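Local coordinates for protein diol-dehydratase (Roseburia inulinivorans, PDB 5I2A) that probably dehydrates 1,2-propanediol without vitamin B12, as a diol dehydratase of the glycyl radical enzyme family, at residues E99-E104 with E116-L121; S77-I80 with C85-Y88; K576-G581 with H647-E652; I568-F573 with I660-E665. All blocks are in the same frame, centred on the assembly; numbering follows the deposited sequence.

Contact 1 of 4, residues E99-E104 with E116-L121; sequences EFETVE and ETKKRL
Phe-100 and Lys-118 make a largely buried CH-pi contact, extended by a salt bridge from Lys-118 to Glu-101, that joins the loop after helix 94-97 to the side of helix 115-125. The aliphatic part of Lys-118 lies over one face of the Phe-100 ring: CG of Lys-118 is 3.9 Å from the ring centroid of Phe-100, 16° off the ring normal, and CB follows it over the same face. Because the lysine chain stays extended beyond CG, it runs past the ring in the reverse direction to the phenylalanine side chain and brings its CE within 3.3 Å of the backbone O of Phe-100. At the ring edge, CB of Leu-121, one helical turn on from Lys-118, packs 4.0 Å from CZ of Phe-100.

The charged end of the lysine meets Glu-101 at about a right angle. Its NZ donates to OE2 of Glu-101 over 2.7 Å, reaching that oxygen on the syn side but 34° out of the carboxylate plane. The glutamate gets there by folding back at chi2 (-49°). Glu-115 forms a second salt bridge to the same ammonium group, so two carboxylates probably stabilise its positive charge. Nearby, Leu-121 also touches Thr-87. The arrangement is a lysine-aromatic CH-pi packing extended by an ion pair at the end of the lysine, here joining a loop to the helix that follows it within the pyruvate formate lyase-like part of the chain.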
loop_
_atom_site.group_PDB
_atom_site.type_symbol
_atom_site.label_atom_id
_atom_site.label_comp_id
_atom_site.label_asym_id
_atom_site.label_seq_id
_atom_site.Cartn_x
_atom_site.Cartn_y
_atom_site.Cartn_z
ATOM N N GLU A 99 7.038 14.614 27.550
ATOM C CA GLU A 99 7.566 15.931 27.901
ATOM C C GLU A 99 6.508 16.852 28.501
ATOM O O GLU A 99 6.743 18.048 28.625
ATOM C CB GLU A 99 8.179 16.622 26.670
ATOM C CG GLU A 99 9.461 15.988 26.180
ATOM C CD GLU A 99 10.175 16.818 25.113
ATOM O OE1 GLU A 99 10.291 18.059 25.266
ATOM O OE2 GLU A 99 10.638 16.211 24.128
ATOM N N PHE A 100 5.345 16.311 28.844
ATOM C CA PHE A 100 4.261 17.148 29.375
ATOM C C PHE A 100 4.697 18.063 30.527
ATOM O O PHE A 100 4.278 19.210 30.597
ATOM C CB PHE A 100 3.096 16.286 29.866
ATOM C CG PHE A 100 2.110 15.910 28.794
ATOM C CD1 PHE A 100 2.218 16.424 27.514
ATOM C CD2 PHE A 100 1.062 15.038 29.080
ATOM C CE1 PHE A 100 1.313 16.083 26.540
ATOM C CE2 PHE A 100 0.163 14.694 28.115
ATOM C CZ PHE A 100 0.282 15.218 26.838
ATOM N N GLU A 101 5.524 17.543 31.425
ATOM C CA GLU A 101 5.884 18.274 32.636
ATOM C C GLU A 101 7.116 19.161 32.454
ATOM O O GLU A 101 7.404 20.006 33.307
ATOM C CB GLU A 101 6.115 17.293 33.797
ATOM C CG GLU A 101 4.917 16.391 34.065
ATOM C CD GLU A 101 3.627 17.187 34.157
ATOM O OE1 GLU A 101 3.547 18.069 35.032
ATOM O OE2 GLU A 101 2.706 16.956 33.346
ATOM N N THR A 102 7.832 18.982 31.345
ATOM C CA THR A 102 9.123 19.653 31.152
ATOM C C THR A 102 9.192 20.620 29.963
ATOM O O THR A 102 10.117 21.425 29.873
ATOM C CB THR A 102 10.253 18.624 30.959
ATOM O OG1 THR A 102 9.928 17.756 29.868
ATOM C CG2 THR A 102 10.451 17.785 32.227
ATOM N N VAL A 103 8.239 20.526 29.041
ATOM C CA VAL A 103 8.353 21.270 27.802
ATOM C C VAL A 103 8.241 22.780 28.044
ATOM O O VAL A 103 8.822 23.568 27.304
ATOM C CB VAL A 103 7.314 20.803 26.757
ATOM C CG1 VAL A 103 5.882 21.063 27.218
ATOM C CG2 VAL A 103 7.593 21.445 25.391
ATOM N N GLU A 104 7.548 23.187 29.104
ATOM C CA GLU A 104 7.382 24.618 29.379
ATOM C C GLU A 104 8.699 25.289 29.760
ATOM O O GLU A 104 8.882 26.472 29.526
ATOM C CB GLU A 104 6.342 24.861 30.488
ATOM C CG GLU A 104 6.083 26.352 30.759
ATOM C CD GLU A 104 4.973 26.616 31.768
ATOM O OE1 GLU A 104 4.218 25.688 32.106
ATOM O OE2 GLU A 104 4.850 27.770 32.210
ATOM N N GLU A 116 -5.488 21.093 30.985
ATOM C CA GLU A 116 -6.602 20.596 30.190
ATOM C C GLU A 116 -6.121 20.118 28.812
ATOM O O GLU A 116 -6.637 19.137 28.276
ATOM C CB GLU A 116 -7.682 21.665 30.044
ATOM C CG GLU A 116 -8.902 21.219 29.248
ATOM C CD GLU A 116 -9.700 20.111 29.925
ATOM O OE1 GLU A 116 -9.555 19.913 31.155
ATOM O OE2 GLU A 116 -10.482 19.439 29.221
ATOM N N THR A 117 -5.127 20.798 28.245
ATOM C CA THR A 117 -4.583 20.366 26.955
ATOM C C THR A 117 -3.905 19.003 27.100
ATOM O O THR A 117 -4.114 18.134 26.272
ATOM C CB THR A 117 -3.609 21.398 26.371
ATOM O OG1 THR A 117 -4.345 22.576 26.029
ATOM C CG2 THR A 117 -2.926 20.862 25.089
ATOM N N LYS A 118 -3.147 18.798 28.174
ATOM C CA LYS A 118 -2.557 17.489 28.431
ATOM C C LYS A 118 -3.622 16.386 28.444
ATOM O O LYS A 118 -3.455 15.341 27.810
ATOM C CB LYS A 118 -1.796 17.476 29.752
ATOM C CG LYS A 118 -0.567 18.388 29.809
ATOM C CD LYS A 118 -0.006 18.391 31.226
ATOM C CE LYS A 118 1.079 19.442 31.440
ATOM N NZ LYS A 118 1.622 19.354 32.838
ATOM N N LYS A 119 -4.716 16.623 29.165
ATOM C CA LYS A 119 -5.776 15.623 29.260
ATOM C C LYS A 119 -6.402 15.336 27.904
ATOM O O LYS A 119 -6.665 14.187 27.570
ATOM C CB LYS A 119 -6.861 16.056 30.251
ATOM C CG LYS A 119 -6.374 16.152 31.696
ATOM C CD LYS A 119 -5.296 15.103 32.016
ATOM C CE LYS A 119 -5.892 13.707 32.267
ATOM N NZ LYS A 119 -4.884 12.739 32.796
ATOM N N ARG A 120 -6.651 16.384 27.129
ATOM C CA ARG A 120 -7.237 16.204 25.817
ATOM C C ARG A 120 -6.308 15.453 24.856
ATOM O O ARG A 120 -6.768 14.628 24.078
ATOM C CB ARG A 120 -7.617 17.549 25.234
ATOM C CG ARG A 120 -8.654 18.267 26.069
ATOM C CD ARG A 120 -9.554 19.088 25.204
ATOM N NE ARG A 120 -9.064 20.421 25.020
ATOM C CZ ARG A 120 -9.233 21.148 23.926
ATOM N NH1 ARG A 120 -9.856 20.657 22.867
ATOM N NH2 ARG A 120 -8.758 22.379 23.899
ATOM N N LEU A 121 -5.011 15.741 24.921
ATOM C CA LEU A 121 -4.048 15.054 24.068
ATOM C C LEU A 121 -3.964 13.578 24.439
ATOM O O LEU A 121 -3.871 12.733 23.559
ATOM C CB LEU A 121 -2.656 15.705 24.152
ATOM C CG LEU A 121 -2.529 17.056 23.453
ATOM C CD1 LEU A 121 -1.134 17.661 23.609
ATOM C CD2 LEU A 121 -2.902 16.931 21.974
#

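Contact 2 of 4, residues S77-I80 with C85-Y88; sequences STTI and CQTY
The side-chain amide of Gln-86 reaches the backbone of Thr-78 and donates from NE2 to O of Thr-78 over 3.0 Å. The bond is nearly straight, 175° at the hydrogen, and the acceptor lies almost in the amide plane, while the donor is tilted 18° from the plane of the carbonyl. A bend at chi2 (-67°) turns the glutamine end back to that oxygen. Beside the bond, CG2 of Thr-78 packs on CG of Gln-86 at 3.8 Å, the two side chains meeting at a slant. The methyl of Thr-79 comes in from the same segment: CG2 of Thr-79 lies 3.4 Å from the backbone C of Cys-85, packing against the chain where Cys-85 joins Gln-86. The same CG2 of Thr-79 is 3.8 Å from NE2 of Gln-86.

Further out, the polar ends of these residues are held by other parts of the chain. OG1 of Thr-78 bonds to Gln-274 and OG1 of Thr-79 to the backbone O of Ala-81, which leaves both methyl groups turned to the 85-88 segment. OE1 of Gln-86 accepts from the backbone N of Arg-33 near the start of helix 32-43, so both ends of the amide are engaged and its rotation is fixed. Thr-78, Thr-79, Cys-85 and Gln-86 are all buried. The result is an irregular loop closed on itself by a side-chain-to-backbone hydrogen bond, packed against helix 32-43 in the pyruvate formate lyase-like fold.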
loop_
_atom_site.group_PDB
_atom_site.type_symbol
_atom_site.label_atom_id
_atom_site.label_comp_id
_atom_site.label_asym_id
_atom_site.label_seq_id
_atom_site.Cartn_x
_atom_site.Cartn_y
_atom_site.Cartn_z
ATOM N N SER A 77 -5.149 31.963 11.121
ATOM C CA SER A 77 -4.358 31.560 12.267
ATOM C C SER A 77 -4.641 30.098 12.548
ATOM O O SER A 77 -5.791 29.678 12.509
ATOM C CB SER A 77 -4.686 32.407 13.510
ATOM O OG SER A 77 -4.270 33.758 13.366
ATOM N N THR A 78 -3.597 29.339 12.847
ATOM C CA THR A 78 -3.734 27.903 13.048
ATOM C C THR A 78 -3.972 27.583 14.533
ATOM O O THR A 78 -4.593 26.578 14.867
ATOM C CB THR A 78 -2.487 27.173 12.471
ATOM O OG1 THR A 78 -2.514 27.288 11.047
ATOM C CG2 THR A 78 -2.444 25.685 12.848
ATOM N N THR A 79 -3.515 28.465 15.417
ATOM C CA THR A 79 -3.789 28.330 16.842
ATOM C C THR A 79 -4.405 29.611 17.422
ATOM O O THR A 79 -4.221 30.695 16.891
ATOM C CB THR A 79 -2.522 28.011 17.635
ATOM O OG1 THR A 79 -1.522 28.971 17.302
ATOM C CG2 THR A 79 -2.006 26.609 17.296
ATOM N N ILE A 80 -5.126 29.485 18.526
ATOM C CA ILE A 80 -5.653 30.664 19.184
ATOM C C ILE A 80 -4.482 31.458 19.761
ATOM O O ILE A 80 -4.383 32.659 19.544
ATOM C CB ILE A 80 -6.658 30.303 20.262
ATOM C CG1 ILE A 80 -7.851 29.593 19.619
ATOM C CG2 ILE A 80 -7.125 31.566 21.017
ATOM C CD1 ILE A 80 -8.455 30.385 18.439
ATOM N N CYS A 85 1.263 26.055 18.492
ATOM C CA CYS A 85 1.204 24.980 17.513
ATOM C C CYS A 85 0.103 23.984 17.833
ATOM O O CYS A 85 -0.272 23.792 18.994
ATOM C CB CYS A 85 2.551 24.255 17.418
ATOM S SG CYS A 85 2.982 23.283 18.894
ATOM N N GLN A 86 -0.424 23.376 16.781
ATOM C CA GLN A 86 -1.229 22.167 16.904
ATOM C C GLN A 86 -0.291 20.971 17.023
ATOM O O GLN A 86 0.927 21.144 16.977
ATOM C CB GLN A 86 -2.153 22.008 15.702
ATOM C CG GLN A 86 -3.182 23.140 15.540
ATOM C CD GLN A 86 -4.226 23.174 16.655
ATOM O OE1 GLN A 86 -4.397 22.204 17.388
ATOM N NE2 GLN A 86 -4.931 24.303 16.778
ATOM N N THR A 87 -0.856 19.774 17.171
ATOM C CA THR A 87 -0.069 18.546 17.219
ATOM C C THR A 87 -0.481 17.583 16.102
ATOM O O THR A 87 -1.538 17.730 15.501
ATOM C CB THR A 87 -0.196 17.818 18.580
ATOM O OG1 THR A 87 -1.538 17.355 18.761
ATOM C CG2 THR A 87 0.178 18.759 19.732
ATOM N N TYR A 88 0.392 16.629 15.810
ATOM C CA TYR A 88 0.271 15.803 14.616
ATOM C C TYR A 88 0.519 14.333 14.989
ATOM O O TYR A 88 1.544 13.741 14.632
ATOM C CB TYR A 88 1.246 16.313 13.520
ATOM C CG TYR A 88 0.929 17.743 13.101
ATOM C CD1 TYR A 88 1.231 18.812 13.939
ATOM C CD2 TYR A 88 0.303 18.022 11.884
ATOM C CE1 TYR A 88 0.905 20.109 13.601
ATOM C CE2 TYR A 88 -0.015 19.325 11.521
ATOM C CZ TYR A 88 0.295 20.367 12.392
ATOM O OH TYR A 88 -0.010 21.660 12.085
#

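Contact 3 of 4, residues K576-G581 with H647-E652; sequences KRITMG and HEMILE
Van der Waals packing carries this contact, and Met-649 of helix 637-651 supplies all of its main touches. Its terminal methyl sits over one face of the Arg-577 guanidinium, with CE of Met-649 3.3 Å from CZ of Arg-577 and above the centre of the planar group. The two side chains come from opposite directions. A bend at chi3 of the arginine (57°) lets its chain curve around the methyl, whose CE is also 3.5 Å from CB of Arg-577. The sulfur takes a lesser part, SD of Met-649 lying 3.8 Å from NH2 of Arg-577.

Apolar contact continues on Ile-578, which meets the methionine tip to tip: CD1 of Ile-578 is 3.8 Å from CE of Met-649 and 4.0 Å from its SD. The methyl is therefore shared between the flat face of a cation and the end of a branched aliphatic chain. Met-649 and Ile-578 also both touch Leu-571 of helix 558-574, so this end of the contact belongs to a small apolar cluster at the meeting of three parts of an all-helical region.

That region includes a tight connection between helices 558-574 and 580-588. Lys-576 leaves helical geometry with positive phi (59°), and Thr-579 is the N-cap of the second helix, its OG1 accepting from the backbone N of Glu-582.

Polar and electrostatic terms are more distant. OE1 of Glu-652 is 6.0 Å from NH2 of Arg-577, a separation at which opposite charges may still attract. The backbone O of Arg-577 accepts a hydrogen bond from Arg-642, from the same helix as Met-649.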
loop_
_atom_site.group_PDB
_atom_site.type_symbol
_atom_site.label_atom_id
_atom_site.label_comp_id
_atom_site.label_asym_id
_atom_site.label_seq_id
_atom_site.Cartn_x
_atom_site.Cartn_y
_atom_site.Cartn_z
ATOM N N LYS A 576 56.406 11.893 11.496
ATOM C CA LYS A 576 56.603 10.889 12.526
ATOM C C LYS A 576 56.877 11.501 13.897
ATOM O O LYS A 576 57.634 10.945 14.691
ATOM C CB LYS A 576 57.744 9.959 12.120
ATOM C CG LYS A 576 57.378 8.501 12.136
ATOM C CD LYS A 576 58.131 7.732 11.078
ATOM C CE LYS A 576 57.776 8.237 9.699
ATOM N NZ LYS A 576 57.863 7.145 8.688
ATOM N N ARG A 577 56.245 12.638 14.179
ATOM C CA ARG A 577 56.439 13.322 15.455
ATOM C C ARG A 577 55.518 12.788 16.540
ATOM O O ARG A 577 55.693 13.082 17.714
ATOM C CB ARG A 577 56.228 14.823 15.287
ATOM C CG ARG A 577 57.113 15.442 14.219
ATOM C CD ARG A 577 56.847 16.926 14.069
ATOM N NE ARG A 577 57.026 17.640 15.326
ATOM C CZ ARG A 577 56.566 18.867 15.556
ATOM N NH1 ARG A 577 55.882 19.515 14.618
ATOM N NH2 ARG A 577 56.775 19.437 16.733
ATOM N N ILE A 578 54.524 12.013 16.131
ATOM C CA ILE A 578 53.580 11.394 17.049
ATOM C C ILE A 578 53.382 9.964 16.577
ATOM O O ILE A 578 53.408 9.717 15.375
ATOM C CB ILE A 578 52.232 12.153 17.076
ATOM C CG1 ILE A 578 52.461 13.614 17.450
ATOM C CG2 ILE A 578 51.280 11.537 18.073
ATOM C CD1 ILE A 578 51.229 14.489 17.295
ATOM N N THR A 579 53.224 9.009 17.489
ATOM C CA THR A 579 52.869 7.668 17.039
ATOM C C THR A 579 51.361 7.586 16.935
ATOM O O THR A 579 50.644 8.342 17.590
ATOM C CB THR A 579 53.374 6.547 17.976
ATOM O OG1 THR A 579 52.577 6.514 19.168
ATOM C CG2 THR A 579 54.850 6.751 18.323
ATOM N N MET A 580 50.883 6.662 16.116
ATOM C CA MET A 580 49.453 6.460 15.969
ATOM C C MET A 580 48.832 6.148 17.327
ATOM O O MET A 580 47.737 6.609 17.640
ATOM C CB MET A 580 49.171 5.342 14.968
ATOM C CG MET A 580 47.695 5.169 14.654
ATOM S SD MET A 580 46.962 6.650 13.933
ATOM C CE MET A 580 47.412 6.461 12.212
ATOM N N GLY A 581 49.553 5.382 18.142
ATOM C CA GLY A 581 49.060 4.996 19.449
ATOM C C GLY A 581 48.918 6.166 20.399
ATOM O O GLY A 581 47.973 6.221 21.183
ATOM N N HIS A 647 48.653 18.340 21.597
ATOM C CA HIS A 647 47.609 19.291 21.269
ATOM C C HIS A 647 48.204 20.564 20.684
ATOM O O HIS A 647 47.706 21.090 19.694
ATOM C CB HIS A 647 46.780 19.633 22.502
ATOM C CG HIS A 647 45.460 20.264 22.179
ATOM N ND1 HIS A 647 44.901 21.259 22.948
ATOM C CD2 HIS A 647 44.579 20.026 21.178
ATOM C CE1 HIS A 647 43.740 21.618 22.432
ATOM N NE2 HIS A 647 43.519 20.884 21.356
ATOM N N GLU A 648 49.280 21.048 21.296
ATOM C CA GLU A 648 49.894 22.292 20.853
ATOM C C GLU A 648 50.460 22.186 19.452
ATOM O O GLU A 648 50.281 23.105 18.659
ATOM C CB GLU A 648 50.995 22.746 21.819
ATOM C CG GLU A 648 50.485 23.490 23.061
ATOM C CD GLU A 648 49.554 24.665 22.748
ATOM O OE1 GLU A 648 49.666 25.264 21.657
ATOM O OE2 GLU A 648 48.702 24.993 23.606
ATOM N N MET A 649 51.137 21.088 19.123
ATOM C CA MET A 649 51.677 20.994 17.774
ATOM C C MET A 649 50.548 20.819 16.754
ATOM O O MET A 649 50.681 21.242 15.613
ATOM C CB MET A 649 52.718 19.872 17.635
ATOM C CG MET A 649 52.381 18.537 18.253
ATOM S SD MET A 649 53.830 17.443 18.198
ATOM C CE MET A 649 53.878 17.139 16.461
ATOM N N ILE A 650 49.432 20.226 17.171
ATOM C CA ILE A 650 48.283 20.101 16.277
ATOM C C ILE A 650 47.658 21.479 16.009
ATOM O O ILE A 650 47.351 21.806 14.873
ATOM C CB ILE A 650 47.231 19.125 16.840
ATOM C CG1 ILE A 650 47.661 17.681 16.554
ATOM C CG2 ILE A 650 45.865 19.385 16.222
ATOM C CD1 ILE A 650 46.881 16.652 17.313
ATOM N N LEU A 651 47.501 22.295 17.048
ATOM C CA LEU A 651 46.917 23.626 16.868
ATOM C C LEU A 651 47.788 24.569 16.038
ATOM O O LEU A 651 47.289 25.563 15.512
ATOM C CB LEU A 651 46.617 24.271 18.217
ATOM C CG LEU A 651 45.569 23.564 19.075
ATOM C CD1 LEU A 651 45.333 24.328 20.367
ATOM C CD2 LEU A 651 44.272 23.392 18.308
ATOM N N GLU A 652 49.075 24.251 15.910
ATOM C CA GLU A 652 50.006 25.072 15.131
ATOM C C GLU A 652 50.056 24.700 13.655
ATOM O O GLU A 652 50.619 25.438 12.863
ATOM C CB GLU A 652 51.419 24.980 15.715
ATOM C CG GLU A 652 51.599 25.814 16.963
ATOM C CD GLU A 652 52.853 25.445 17.736
ATOM O OE1 GLU A 652 53.591 24.539 17.281
ATOM O OE2 GLU A 652 53.087 26.051 18.807
#

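Contact 4 of 4, residues I568-F573 with I660-E665; sequences IKKLVF and IDEVDE
A salt-bridge network at the protein surface links helix 558-574 to the first turn of helix 661-678, with the carboxylate of Glu-662 between the ammonium groups of Lys-569 and Lys-570. Lys-570 approaches from the opposite direction to the glutamate and engages both oxygens: NZ of Lys-570 donates to OE2 of Glu-662 over 2.9 Å, on the syn side and 16° out of the carboxylate plane, and makes a weak bond to OE1 at 3.0 Å. Lys-569 comes in obliquely on another lone pair. Its NZ donates to OE2 of Glu-662 over 3.3 Å, using the anti lone pair that faces away from OE1. OE2 thus takes two donors, which should favour the charged form of the carboxylate.

Glu-662 reaches the lysines because CG is anti to the backbone N (chi1 -164°) and the chain beyond it is extended. Glu-665, one turn later, adds a long salt bridge, its OE2 4.0 Å from NZ of Lys-569. Lys-570 also pairs with Glu-574 of its own helix.

The helix axes stay 12.3 Å apart at an angle of 109°, a distance bridged by these long charged side chains. Helix 558-574 widens here into a pi-type turn, O of Ile-568 accepting from both Val-572 and Phe-573. Ile-568 and Phe-573 pack on helices 489-521 and 580-588, and Val-572 on the latter, while Val-663 rests on Tyr-566 of helix 558-574.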
loop_
_atom_site.group_PDB
_atom_site.type_symbol
_atom_site.label_atom_id
_atom_site.label_comp_id
_atom_site.label_asym_id
_atom_site.label_seq_id
_atom_site.Cartn_x
_atom_site.Cartn_y
_atom_site.Cartn_z
ATOM N N ILE A 568 46.927 13.698 10.785
ATOM C CA ILE A 568 47.346 12.305 10.711
ATOM C C ILE A 568 48.406 12.111 9.642
ATOM O O ILE A 568 49.426 11.470 9.881
ATOM C CB ILE A 568 46.152 11.387 10.435
ATOM C CG1 ILE A 568 45.197 11.426 11.633
ATOM C CG2 ILE A 568 46.613 9.955 10.155
ATOM C CD1 ILE A 568 43.795 10.996 11.304
ATOM N N LYS A 569 48.167 12.698 8.473
ATOM C CA LYS A 569 49.099 12.600 7.363
ATOM C C LYS A 569 50.458 13.214 7.710
ATOM O O LYS A 569 51.489 12.586 7.483
ATOM C CB LYS A 569 48.522 13.266 6.120
ATOM C CG LYS A 569 49.347 13.064 4.871
ATOM C CD LYS A 569 48.900 14.012 3.767
ATOM C CE LYS A 569 49.407 13.558 2.403
ATOM N NZ LYS A 569 49.404 14.663 1.417
ATOM N N LYS A 570 50.453 14.418 8.281
ATOM C CA LYS A 570 51.689 15.144 8.596
ATOM C C LYS A 570 52.427 14.658 9.835
ATOM O O LYS A 570 53.589 14.284 9.752
ATOM C CB LYS A 570 51.405 16.627 8.780
ATOM C CG LYS A 570 51.197 17.372 7.499
ATOM C CD LYS A 570 52.378 17.228 6.578
ATOM C CE LYS A 570 52.106 17.937 5.274
ATOM N NZ LYS A 570 53.146 17.652 4.251
ATOM N N LEU A 571 51.757 14.652 10.978
ATOM C CA LEU A 571 52.430 14.376 12.242
ATOM C C LEU A 571 52.642 12.893 12.534
ATOM O O LEU A 571 53.571 12.542 13.245
ATOM C CB LEU A 571 51.663 15.012 13.399
ATOM C CG LEU A 571 51.460 16.516 13.279
ATOM C CD1 LEU A 571 50.868 17.069 14.557
ATOM C CD2 LEU A 571 52.785 17.185 12.954
ATOM N N VAL A 572 51.797 12.019 11.996
ATOM C CA VAL A 572 51.959 10.599 12.283
ATOM C C VAL A 572 52.761 9.866 11.196
ATOM O O VAL A 572 53.751 9.214 11.508
ATOM C CB VAL A 572 50.595 9.901 12.484
ATOM C CG1 VAL A 572 50.780 8.400 12.649
ATOM C CG2 VAL A 572 49.878 10.473 13.698
ATOM N N PHE A 573 52.363 9.990 9.930
ATOM C CA PHE A 573 52.981 9.194 8.859
ATOM C C PHE A 573 54.237 9.813 8.199
ATOM O O PHE A 573 55.229 9.120 8.005
ATOM C CB PHE A 573 51.937 8.894 7.791
ATOM C CG PHE A 573 50.941 7.863 8.219
ATOM C CD1 PHE A 573 51.307 6.534 8.310
ATOM C CD2 PHE A 573 49.651 8.220 8.564
ATOM C CE1 PHE A 573 50.403 5.582 8.721
ATOM C CE2 PHE A 573 48.737 7.262 8.974
ATOM C CZ PHE A 573 49.119 5.943 9.049
ATOM N N ILE A 660 45.525 27.031 1.869
ATOM C CA ILE A 660 46.660 26.122 1.828
ATOM C C ILE A 660 46.258 24.855 1.062
ATOM O O ILE A 660 45.458 24.067 1.550
ATOM C CB ILE A 660 47.136 25.732 3.240
ATOM C CG1 ILE A 660 47.382 26.972 4.121
ATOM C CG2 ILE A 660 48.373 24.818 3.160
ATOM C CD1 ILE A 660 48.516 27.867 3.661
ATOM N N ASP A 661 46.815 24.663 -0.130
ATOM C CA ASP A 661 46.373 23.582 -1.014
ATOM C C ASP A 661 46.452 22.193 -0.402
ATOM O O ASP A 661 45.555 21.383 -0.593
ATOM C CB ASP A 661 47.181 23.581 -2.312
ATOM C CG ASP A 661 46.749 24.671 -3.256
ATOM O OD1 ASP A 661 45.653 25.237 -3.042
ATOM O OD2 ASP A 661 47.504 24.967 -4.203
ATOM N N GLU A 662 47.520 21.909 0.329
ATOM C CA GLU A 662 47.702 20.552 0.815
ATOM C C GLU A 662 46.641 20.167 1.856
ATOM O O GLU A 662 46.214 19.021 1.902
ATOM C CB GLU A 662 49.102 20.351 1.392
ATOM C CG GLU A 662 49.403 18.861 1.528
ATOM C CD GLU A 662 50.724 18.564 2.185
ATOM O OE1 GLU A 662 51.395 19.523 2.635
ATOM O OE2 GLU A 662 51.082 17.364 2.247
ATOM N N VAL A 663 46.204 21.118 2.677
ATOM C CA VAL A 663 45.083 20.865 3.575
ATOM C C VAL A 663 43.790 20.789 2.787
ATOM O O VAL A 663 43.009 19.855 2.946
ATOM C CB VAL A 663 44.908 21.959 4.631
ATOM C CG1 VAL A 663 43.912 21.490 5.669
ATOM C CG2 VAL A 663 46.230 22.290 5.276
ATOM N N ASP A 664 43.574 21.782 1.931
ATOM C CA ASP A 664 42.293 21.928 1.258
ATOM C C ASP A 664 41.981 20.761 0.324
ATOM O O ASP A 664 40.813 20.425 0.123
ATOM C CB ASP A 664 42.245 23.241 0.490
ATOM C CG ASP A 664 42.337 24.459 1.407
ATOM O OD1 ASP A 664 42.211 24.290 2.641
ATOM O OD2 ASP A 664 42.531 25.577 0.895
ATOM N N GLU A 665 43.014 20.131 -0.226
ATOM C CA GLU A 665 42.797 19.023 -1.151
ATOM C C GLU A 665 42.207 17.846 -0.376
ATOM O O GLU A 665 41.411 17.085 -0.909
ATOM C CB GLU A 665 44.100 18.621 -1.869
ATOM C CG GLU A 665 45.108 17.872 -0.980
ATOM C CD GLU A 665 46.458 17.600 -1.654
ATOM O OE1 GLU A 665 46.598 17.834 -2.876
ATOM O OE2 GLU A 665 47.382 17.140 -0.946
#

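The four contacts form two separate groups within the pyruvate formate lyase-like range. Contacts 1 and 2 have centres 15 Å apart and touch where CD2 of Leu-121 meets OG1 of Thr-87 at 3.5 Å. Contacts 3 and 4, with centres 12 Å apart, meet at helix 558-574, which carries the 568-573 segment and is touched by residues of contact 3: N of Ile-578 is 3.1 Å from O of Leu-571, a probable hydrogen bond, and CE of Met-649 packs 3.6 Å from CD1 of Leu-571. Both segments of contact 3 fall between those of contact 4 in sequence. The groups come nearest between contacts 1 and 3, about 33 Å between nearest atoms; contacts 2 and 4 lie on opposite sides of the chain's centre.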